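Local coordinates for protein Afp3 (Serratia entomophila, PDB 6RBN) that probably builds, in many copies, the helical contractile sheath around the inner tube of the anti-feeding prophage, a phage-tail-like injection system, at residues P209-P214 with N297-V302. Residues are numbered along the deposited sequence; the frame is centred on the assembly and turned at random.
Sequences PNVEVP and NGVSDV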
ATOM      1  N   PRO D 209      49.181  52.056 -35.132  1.00 81.57           N
ATOM      2  CA  PRO D 209      50.598  51.862 -35.477  1.00 81.57           C
ATOM      3  C   PRO D 209      50.818  50.660 -36.383  1.00 81.57           C
ATOM      4  O   PRO D 209      50.302  49.569 -36.138  1.00 81.57           O
ATOM      5  CB  PRO D 209      51.270  51.640 -34.114  1.00 81.57           C
ATOM      6  CG  PRO D 209      50.256  52.024 -33.099  1.00 81.57           C
ATOM      7  CD  PRO D 209      48.964  51.643 -33.733  1.00 81.57           C
ATOM      8  N   ASN D 210      51.575  50.884 -37.455  1.00 84.55           N
ATOM      9  CA  ASN D 210      52.036  49.776 -38.275  1.00 84.55           C
ATOM     10  C   ASN D 210      53.020  48.928 -37.486  1.00 84.55           C
ATOM     11  O   ASN D 210      53.812  49.431 -36.687  1.00 84.55           O
ATOM     12  CB  ASN D 210      52.696  50.276 -39.558  1.00 84.55           C
ATOM     13  CG  ASN D 210      51.696  50.774 -40.571  1.00 84.55           C
ATOM     14  OD1 ASN D 210      50.648  50.168 -40.772  1.00 84.55           O
ATOM     15  ND2 ASN D 210      52.019  51.877 -41.227  1.00 84.55           N
ATOM     16  N   VAL D 211      52.958  47.624 -37.713  1.00 86.01           N
ATOM     17  CA  VAL D 211      53.665  46.655 -36.893  1.00 86.01           C
ATOM     18  C   VAL D 211      54.711  45.975 -37.764  1.00 86.01           C
ATOM     19  O   VAL D 211      54.395  45.505 -38.862  1.00 86.01           O
ATOM     20  CB  VAL D 211      52.689  45.637 -36.282  1.00 86.01           C
ATOM     21  CG1 VAL D 211      53.413  44.737 -35.376  1.00 86.01           C
ATOM     22  CG2 VAL D 211      51.584  46.349 -35.526  1.00 86.01           C
ATOM     23  N   GLU D 212      55.949  45.924 -37.281  1.00 90.54           N
ATOM     24  CA  GLU D 212      57.083  45.502 -38.089  1.00 90.54           C
ATOM     25  C   GLU D 212      57.461  44.054 -37.806  1.00 90.54           C
ATOM     26  O   GLU D 212      57.462  43.610 -36.654  1.00 90.54           O
ATOM     27  CB  GLU D 212      58.286  46.411 -37.845  1.00 90.54           C
ATOM     28  CG  GLU D 212      58.084  47.817 -38.368  1.00 90.54           C
ATOM     29  CD  GLU D 212      59.274  48.706 -38.113  1.00 90.54           C
ATOM     30  OE1 GLU D 212      60.203  48.263 -37.406  1.00 90.54           O
ATOM     31  OE2 GLU D 212      59.285  49.847 -38.619  1.00 90.54           O
ATOM     32  N   VAL D 213      57.788  43.329 -38.869  1.00 88.82           N
ATOM     33  CA  VAL D 213      58.065  41.899 -38.819  1.00 88.82           C
ATOM     34  C   VAL D 213      59.481  41.690 -39.340  1.00 88.82           C
ATOM     35  O   VAL D 213      59.842  42.278 -40.360  1.00 88.82           O
ATOM     36  CB  VAL D 213      57.066  41.086 -39.663  1.00 88.82           C
ATOM     37  CG1 VAL D 213      57.322  39.593 -39.549  1.00 88.82           C
ATOM     38  CG2 VAL D 213      55.655  41.424 -39.275  1.00 88.82           C
ATOM     39  N   PRO D 214      60.321  40.883 -38.671  1.00 89.95           N
ATOM     40  CA  PRO D 214      61.665  40.576 -39.174  1.00 89.95           C
ATOM     41  C   PRO D 214      61.661  39.777 -40.477  1.00 89.95           C
ATOM     42  O   PRO D 214      60.674  39.102 -40.763  1.00 89.95           O
ATOM     43  CB  PRO D 214      62.277  39.746 -38.043  1.00 89.95           C
ATOM     44  CG  PRO D 214      61.523  40.147 -36.833  1.00 89.95           C
ATOM     45  CD  PRO D 214      60.129  40.388 -37.299  1.00 89.95           C
ATOM     46  N   ASN D 297      51.305  37.944 -30.553  1.00 79.25           N
ATOM     47  CA  ASN D 297      52.322  36.946 -30.831  1.00 79.25           C
ATOM     48  C   ASN D 297      52.972  37.224 -32.178  1.00 79.25           C
ATOM     49  O   ASN D 297      52.461  37.994 -32.994  1.00 79.25           O
ATOM     50  CB  ASN D 297      51.722  35.542 -30.834  1.00 79.25           C
ATOM     51  CG  ASN D 297      51.243  35.113 -29.474  1.00 79.25           C
ATOM     52  OD1 ASN D 297      51.896  35.365 -28.463  1.00 79.25           O
ATOM     53  ND2 ASN D 297      50.092  34.458 -29.436  1.00 79.25           N
ATOM     54  N   GLY D 298      54.112  36.585 -32.412  1.00 82.36           N
ATOM     55  CA  GLY D 298      54.773  36.799 -33.681  1.00 82.36           C
ATOM     56  C   GLY D 298      55.720  37.977 -33.642  1.00 82.36           C
ATOM     57  O   GLY D 298      56.903  37.840 -33.318  1.00 82.36           O
ATOM     58  N   VAL D 299      55.180  39.136 -34.007  1.00 83.44           N
ATOM     59  CA  VAL D 299      55.879  40.399 -34.222  1.00 83.44           C
ATOM     60  C   VAL D 299      56.712  40.868 -33.035  1.00 83.44           C
ATOM     61  O   VAL D 299      56.492  40.454 -31.893  1.00 83.44           O
ATOM     62  CB  VAL D 299      54.854  41.476 -34.589  1.00 83.44           C
ATOM     63  CG1 VAL D 299      54.158  41.108 -35.865  1.00 83.44           C
ATOM     64  CG2 VAL D 299      53.840  41.609 -33.472  1.00 83.44           C
ATOM     65  N   SER D 300      57.680  41.743 -33.312  1.00 88.34           N
ATOM     66  CA  SER D 300      58.628  42.215 -32.309  1.00 88.34           C
ATOM     67  C   SER D 300      58.341  43.642 -31.854  1.00 88.34           C
ATOM     68  O   SER D 300      58.205  43.893 -30.653  1.00 88.34           O
ATOM     69  CB  SER D 300      60.054  42.116 -32.862  1.00 88.34           C
ATOM     70  OG  SER D 300      60.234  43.002 -33.954  1.00 88.34           O
ATOM     71  N   ASP D 301      58.242  44.587 -32.789  1.00 89.06           N
ATOM     72  CA  ASP D 301      58.148  45.992 -32.421  1.00 89.06           C
ATOM     73  C   ASP D 301      57.283  46.731 -33.432  1.00 89.06           C
ATOM     74  O   ASP D 301      57.213  46.356 -34.605  1.00 89.06           O
ATOM     75  CB  ASP D 301      59.543  46.629 -32.344  1.00 89.06           C
ATOM     76  CG  ASP D 301      59.546  47.963 -31.617  1.00 89.06           C
ATOM     77  OD1 ASP D 301      58.479  48.404 -31.139  1.00 89.06           O
ATOM     78  OD2 ASP D 301      60.629  48.579 -31.526  1.00 89.06           O
ATOM     79  N   VAL D 302      56.628  47.790 -32.959  1.00 84.95           N
ATOM     80  CA  VAL D 302      55.819  48.665 -33.800  1.00 84.95           C
ATOM     81  C   VAL D 302      56.719  49.639 -34.544  1.00 84.95           C
ATOM     82  O   VAL D 302      57.904  49.776 -34.226  1.00 84.95           O
ATOM     83  CB  VAL D 302      54.768  49.425 -32.972  1.00 84.95           C
ATOM     84  CG1 VAL D 302      53.734  48.472 -32.428  1.00 84.95           C
ATOM     85  CG2 VAL D 302      55.441  50.169 -31.839  1.00 84.95           C
TER
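Val299 packs against Val211 and Val213, lodged between their branches. Its side chain crosses that of Val211 at about a right angle, so that Val211 CG1 rests on Val299 CB at 3.7 Å while also reaching both methyls. With Val211 CG1 anti to the backbone N (chi1 -176°), that methyl lies beside its own carbonyl carbon, on the side where Val299 packs. Val213 meets the same partner more obliquely, through CG2 against Val299 CG1 at 3.7 Å. Leu117 of helix 111-120 touches both Val213 and Val299, while Leu273 of helix 271-284 also packs on Val299. Further along, Val302 shares a sheet face with Val211, its CG1 lying 4.3 Å from Val211 CG2; Pro209 CB is equally far from Val302 CB. One backbone hydrogen bond joins the two segments, from Glu212 N to Asp301 O at 3.0 Å, with the donor in the carbonyl plane. The CB atoms of Glu212 and Asp301 leave the strands on the face opposite Val211 and Val302. Beyond Val302, Asn210 is hydrogen-bonded to Ser303. The arrangement is that of a short, weakly bonded edge strand, 301-302, antiparallel to the central strand 211-213 of a three-stranded sheet completed by 266-268.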